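Cell division control protein 4 (PDB 3V7D) recognises phosphorylated proteins such as the CDK inhibitor SIC1 and directs their ubiquitination, as the F-box and WD-repeat subunit of an SCF ubiquitin ligase. Local coordinates at residues S62-S67 with S402-V407; V355-L360 with S394-F399. The protein carries 1 engineered substitution. All coordinates share one frame; numbering follows the deposited sequence.

Contact 1: residues S62-S67 with S402-V407; sequences SENFVS and SDNILV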
loop_
_atom_site.group_PDB
_atom_site.type_symbol
_atom_site.label_atom_id
_atom_site.label_comp_id
_atom_site.label_asym_id
_atom_site.label_seq_id
_atom_site.Cartn_x
_atom_site.Cartn_y
_atom_site.Cartn_z
ATOM N N SER B 62 3.076 6.852 6.845
ATOM C CA SER B 62 3.031 8.177 6.223
ATOM C C SER B 62 3.608 8.181 4.807
ATOM O O SER B 62 3.262 9.038 4.000
ATOM C CB SER B 62 3.739 9.224 7.091
ATOM O OG SER B 62 5.138 8.989 7.146
ATOM N N GLU B 63 4.484 7.225 4.510
ATOM C CA GLU B 63 5.055 7.113 3.175
ATOM C C GLU B 63 4.314 6.078 2.322
ATOM O O GLU B 63 4.774 5.720 1.233
ATOM C CB GLU B 63 6.542 6.753 3.259
ATOM C CG GLU B 63 7.413 7.830 3.895
ATOM C CD GLU B 63 7.548 9.071 3.029
ATOM O OE1 GLU B 63 7.478 8.944 1.792
ATOM O OE2 GLU B 63 7.729 10.174 3.583
ATOM N N ASN B 64 3.176 5.604 2.825
ATOM C CA ASN B 64 2.393 4.563 2.157
ATOM C C ASN B 64 3.178 3.293 1.861
ATOM O O ASN B 64 2.962 2.655 0.831
ATOM C CB ASN B 64 1.790 5.072 0.849
ATOM C CG ASN B 64 1.073 6.385 1.011
ATOM O OD1 ASN B 64 1.268 7.310 0.222
ATOM N ND2 ASN B 64 0.235 6.478 2.033
ATOM N N PHE B 65 4.098 2.929 2.745
ATOM C CA PHE B 65 4.808 1.667 2.584
ATOM C C PHE B 65 4.005 0.533 3.210
ATOM O O PHE B 65 4.247 -0.638 2.936
ATOM C CB PHE B 65 6.207 1.745 3.197
ATOM C CG PHE B 65 7.127 2.697 2.482
ATOM C CD1 PHE B 65 7.093 2.809 1.103
ATOM C CD2 PHE B 65 8.022 3.484 3.193
ATOM C CE1 PHE B 65 7.936 3.686 0.442
ATOM C CE2 PHE B 65 8.870 4.358 2.539
ATOM C CZ PHE B 65 8.822 4.462 1.160
ATOM N N VAL B 66 3.045 0.894 4.054
ATOM C CA VAL B 66 2.176 -0.083 4.694
ATOM C C VAL B 66 0.900 0.612 5.140
ATOM O O VAL B 66 0.882 1.829 5.319
ATOM C CB VAL B 66 2.865 -0.741 5.913
ATOM C CG1 VAL B 66 2.794 0.172 7.135
ATOM C CG2 VAL B 66 2.241 -2.092 6.221
ATOM N N SER B 67 -0.173 -0.152 5.293
ATOM C CA SER B 67 -1.422 0.380 5.824
ATOM C C SER B 67 -1.573 -0.125 7.249
ATOM O O SER B 67 -0.891 -1.070 7.638
ATOM C CB SER B 67 -2.603 -0.096 4.974
ATOM O OG SER B 67 -2.780 -1.498 5.094
ATOM N N SER B 402 0.527 1.380 -7.148
ATOM C CA SER B 402 0.574 1.389 -5.697
ATOM C C SER B 402 0.142 2.783 -5.264
ATOM O O SER B 402 -0.239 3.599 -6.101
ATOM C CB SER B 402 1.991 1.113 -5.204
ATOM O OG SER B 402 2.848 2.202 -5.517
ATOM N N ASP B 403 0.209 3.066 -3.968
ATOM C CA ASP B 403 -0.135 4.394 -3.476
ATOM C C ASP B 403 0.857 5.441 -3.970
ATOM O O ASP B 403 0.529 6.616 -4.061
ATOM C CB ASP B 403 -0.191 4.420 -1.948
ATOM C CG ASP B 403 -1.371 3.646 -1.387
ATOM O OD1 ASP B 403 -2.347 3.393 -2.131
ATOM O OD2 ASP B 403 -1.319 3.297 -0.189
ATOM N N ASN B 404 2.064 5.000 -4.304
ATOM C CA ASN B 404 3.140 5.908 -4.670
ATOM C C ASN B 404 3.423 5.999 -6.170
ATOM O O ASN B 404 3.846 7.042 -6.662
ATOM C CB ASN B 404 4.418 5.512 -3.933
ATOM C CG ASN B 404 4.333 5.777 -2.442
ATOM O OD1 ASN B 404 3.786 6.790 -2.013
ATOM N ND2 ASN B 404 4.872 4.865 -1.645
ATOM N N ILE B 405 3.177 4.910 -6.891
ATOM C CA ILE B 405 3.617 4.789 -8.275
ATOM C C ILE B 405 2.531 4.226 -9.187
ATOM O O ILE B 405 1.835 3.282 -8.822
ATOM C CB ILE B 405 4.864 3.873 -8.372
ATOM C CG1 ILE B 405 6.090 4.559 -7.765
ATOM C CG2 ILE B 405 5.159 3.494 -9.817
ATOM C CD1 ILE B 405 6.671 5.644 -8.651
ATOM N N LEU B 406 2.394 4.818 -10.371
ATOM C CA LEU B 406 1.614 4.232 -11.455
ATOM C C LEU B 406 2.541 3.914 -12.631
ATOM O O LEU B 406 3.327 4.761 -13.057
ATOM C CB LEU B 406 0.513 5.191 -11.912
ATOM C CG LEU B 406 -0.212 4.871 -13.227
ATOM C CD1 LEU B 406 -1.076 3.629 -13.088
ATOM C CD2 LEU B 406 -1.050 6.062 -13.733
ATOM N N VAL B 407 2.459 2.688 -13.137
ATOM C CA VAL B 407 3.154 2.321 -14.361
ATOM C C VAL B 407 2.107 1.859 -15.367
ATOM O O VAL B 407 1.307 0.986 -15.059
ATOM C CB VAL B 407 4.176 1.186 -14.133
ATOM C CG1 VAL B 407 4.842 0.806 -15.449
ATOM C CG2 VAL B 407 5.222 1.598 -13.114
#
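N64 and N404 bring two acceptor oxygens close together: OD1 of N64 lies 3.4 Å from OD1 of N404. As modelled, both are acceptors and no bond joins them. The N404 oxygen accepts instead from NE of R420, a residue outside both segments. R420 also pairs through NH2 with OE1 of E63, so its guanidinium serves both segments and probably eases the closeness of the oxygens.

The direct bond comes from the other branch of the N404 amide. CG of N404 is anti to the carbonyl carbon, beside the backbone N (chi1 -69°), which points the amide at the helix end. ND2 donates to the backbone O of E63 at 3.0 Å, and the N-H...O angle is a nearly straight 166°. The donor lies in the carbonyl plane, and the acceptor lies almost in the amide plane. Together with R420 at OD1, this bond holds the N404 amide and fixes which way it is flipped. ND2 also sits obliquely to the F65 ring, 3.9 Å from CE1. CB of E63 lies over one face of that ring, toward its rim.

N64 and D403 meet through their methylenes, CB to CB at 3.5 Å. Their side chains cross at about a right angle. OD1 of D403 accepts from S361 OG and K363 N, while OD2 stays beside N64 CB. An alanine at N404 is likely to leave the E63 carbonyl without this side-chain donor and R420 without one acceptor.

S402 OG accepts from the backbone N of both N404 and I405, an ST turn and ST motif in the bend between strands 396-401 and 405-410. Helix 53-62 ends in a Schellman motif with N64, at positive phi, as C-prime. The contact thus sets a Schellman helix end against a hairpin bend of the seventh WD repeat.

Contact 2: residues V355-L360 with S394-F399; sequences VGLLRL and SAITTF
The F399 ring presents its edge to L357 and its far end to R359, and nothing of 355-360 lies squarely over either face. At the edge, CB of L357 comes within 3.7 Å of F399 CE1, near the ring plane. The carbonyl O of L357 is also at the edge, in plane, 4.0 Å from the same CE1. CG of R359 approaches obliquely and is 3.4 Å from F399 CE2. Outside the two segments, V366 and A368 of strand 364-369 also touch the ring.

F399 has CG placed between its backbone N and carbonyl carbon (chi1 78°). This turns the ring in toward 355-360, although its CB does not point there. The R359 and F399 side chains slide past each other in opposite directions. The guanidinium plane stands 83° from the ring plane, which is no stacked cation-pi pair. NE of R359 lies obliquely near F399 O at 3.6 Å, without forming a hydrogen bond.

L357 makes the second cluster. Its CD1 methyl reaches the backbone of the other strand, 3.4 Å from I396 O, and packs on I396 CG2 at 3.9 Å. L357 also packs on an apolar side chain of the bound peptide, while A395 and T397 touch the peptide backbone.

The strand segments run nearly parallel, 9° apart, with axes 8.0 Å apart. They are the first strands of neighbouring blades of the WD40 propeller. Each bonds within its own blade: L357 with A368, and T397 and T398 with G409 in a classic beta bulge. The chemistry between them is apolar packing and methyl-to-carbonyl contact. This suggests that between these two strands the blades meet through side-chain packing more than polar pairing.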
loop_
_atom_site.group_PDB
_atom_site.type_symbol
_atom_site.label_atom_id
_atom_site.label_comp_id
_atom_site.label_asym_id
_atom_site.label_seq_id
_atom_site.Cartn_x
_atom_site.Cartn_y
_atom_site.Cartn_z
ATOM N N VAL B 355 -14.076 0.641 -20.658
ATOM C CA VAL B 355 -13.245 0.532 -19.461
ATOM C C VAL B 355 -13.002 -0.944 -19.153
ATOM O O VAL B 355 -13.906 -1.643 -18.698
ATOM C CB VAL B 355 -13.884 1.212 -18.232
ATOM C CG1 VAL B 355 -12.879 1.270 -17.083
ATOM C CG2 VAL B 355 -14.373 2.617 -18.582
ATOM N N GLY B 356 -11.783 -1.415 -19.403
ATOM C CA GLY B 356 -11.476 -2.827 -19.254
ATOM C C GLY B 356 -10.451 -3.174 -18.190
ATOM O O GLY B 356 -10.146 -4.347 -17.985
ATOM N N LEU B 357 -9.920 -2.170 -17.502
ATOM C CA LEU B 357 -8.872 -2.414 -16.514
ATOM C C LEU B 357 -9.137 -1.693 -15.196
ATOM O O LEU B 357 -9.397 -0.487 -15.175
ATOM C CB LEU B 357 -7.507 -1.994 -17.076
ATOM C CG LEU B 357 -7.034 -2.714 -18.341
ATOM C CD1 LEU B 357 -5.873 -1.977 -18.999
ATOM C CD2 LEU B 357 -6.644 -4.142 -18.004
ATOM N N LEU B 358 -9.061 -2.440 -14.099
ATOM C CA LEU B 358 -9.282 -1.892 -12.763
ATOM C C LEU B 358 -8.214 -2.382 -11.809
ATOM O O LEU B 358 -7.821 -3.548 -11.858
ATOM C CB LEU B 358 -10.638 -2.329 -12.207
ATOM C CG LEU B 358 -11.918 -1.835 -12.865
ATOM C CD1 LEU B 358 -13.125 -2.482 -12.184
ATOM C CD2 LEU B 358 -11.993 -0.317 -12.802
ATOM N N ARG B 359 -7.753 -1.493 -10.936
ATOM C CA ARG B 359 -6.857 -1.879 -9.852
ATOM C C ARG B 359 -7.253 -1.132 -8.589
ATOM O O ARG B 359 -7.746 -0.006 -8.654
ATOM C CB ARG B 359 -5.402 -1.569 -10.201
ATOM C CG ARG B 359 -4.835 -2.398 -11.338
ATOM C CD ARG B 359 -4.196 -3.664 -10.844
ATOM N NE ARG B 359 -3.585 -4.412 -11.936
ATOM C CZ ARG B 359 -3.169 -5.668 -11.827
ATOM N NH1 ARG B 359 -3.303 -6.308 -10.671
ATOM N NH2 ARG B 359 -2.626 -6.283 -12.869
ATOM N N LEU B 360 -7.044 -1.766 -7.442
ATOM C CA LEU B 360 -7.345 -1.142 -6.165
ATOM C C LEU B 360 -6.118 -1.189 -5.268
ATOM O O LEU B 360 -5.637 -2.267 -4.924
ATOM C CB LEU B 360 -8.522 -1.847 -5.491
ATOM C CG LEU B 360 -9.048 -1.270 -4.175
ATOM C CD1 LEU B 360 -9.507 0.173 -4.356
ATOM C CD2 LEU B 360 -10.183 -2.135 -3.627
ATOM N N SER B 394 -3.558 5.748 -27.800
ATOM C CA SER B 394 -3.711 4.319 -28.010
ATOM C C SER B 394 -4.350 3.695 -26.776
ATOM O O SER B 394 -4.194 4.197 -25.663
ATOM C CB SER B 394 -2.357 3.670 -28.283
ATOM O OG SER B 394 -1.473 3.880 -27.191
ATOM N N ALA B 395 -5.068 2.599 -26.986
ATOM C CA ALA B 395 -5.742 1.888 -25.912
ATOM C C ALA B 395 -4.763 1.428 -24.837
ATOM O O ALA B 395 -3.689 0.910 -25.149
ATOM C CB ALA B 395 -6.482 0.696 -26.484
ATOM N N ILE B 396 -5.128 1.615 -23.570
ATOM C CA ILE B 396 -4.299 1.100 -22.486
ATOM C C ILE B 396 -4.386 -0.420 -22.442
ATOM O O ILE B 396 -5.467 -0.981 -22.271
ATOM C CB ILE B 396 -4.706 1.667 -21.118
ATOM C CG1 ILE B 396 -4.669 3.197 -21.143
ATOM C CG2 ILE B 396 -3.774 1.133 -20.030
ATOM C CD1 ILE B 396 -3.318 3.763 -21.521
ATOM N N THR B 397 -3.250 -1.088 -22.610
ATOM C CA THR B 397 -3.228 -2.547 -22.615
ATOM C C THR B 397 -2.994 -3.109 -21.215
ATOM O O THR B 397 -3.484 -4.187 -20.878
ATOM C CB THR B 397 -2.148 -3.087 -23.569
ATOM O OG1 THR B 397 -0.899 -2.454 -23.277
ATOM C CG2 THR B 397 -2.519 -2.792 -25.012
ATOM N N THR B 398 -2.248 -2.370 -20.399
ATOM C CA THR B 398 -1.934 -2.820 -19.048
ATOM C C THR B 398 -1.456 -1.666 -18.173
ATOM O O THR B 398 -0.905 -0.685 -18.668
ATOM C CB THR B 398 -0.853 -3.937 -19.051
ATOM O OG1 THR B 398 -0.646 -4.414 -17.718
ATOM C CG2 THR B 398 0.475 -3.417 -19.598
ATOM N N PHE B 399 -1.680 -1.788 -16.870
ATOM C CA PHE B 399 -1.065 -0.885 -15.908
ATOM C C PHE B 399 -0.974 -1.567 -14.557
ATOM O O PHE B 399 -1.657 -2.554 -14.301
ATOM C CB PHE B 399 -1.833 0.440 -15.791
ATOM C CG PHE B 399 -3.089 0.358 -14.956
ATOM C CD1 PHE B 399 -4.306 0.052 -15.539
ATOM C CD2 PHE B 399 -3.053 0.615 -13.592
ATOM C CE1 PHE B 399 -5.463 -0.008 -14.779
ATOM C CE2 PHE B 399 -4.202 0.552 -12.824
ATOM C CZ PHE B 399 -5.410 0.243 -13.416
#

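How the contacts relate
The centres of contacts 1 and 2 are about 19 Å apart, yet the two meet within one WD blade. Strands 396-401 and 405-410 follow each other in the chain and are neighbours in the same sheet. F399 is the meeting point: its CB is 3.3 Å from V407 O, and its CD2 is 3.6 Å from L406 CD1. Contact 1 joins this blade to the end of helix 53-62, whereas contact 2 joins it to the preceding blade, beside the bound peptide. Contact 2 is nested inside the long loop closed by contact 1. One blade thus links the helical part of the chain to the peptide-binding part of the propeller.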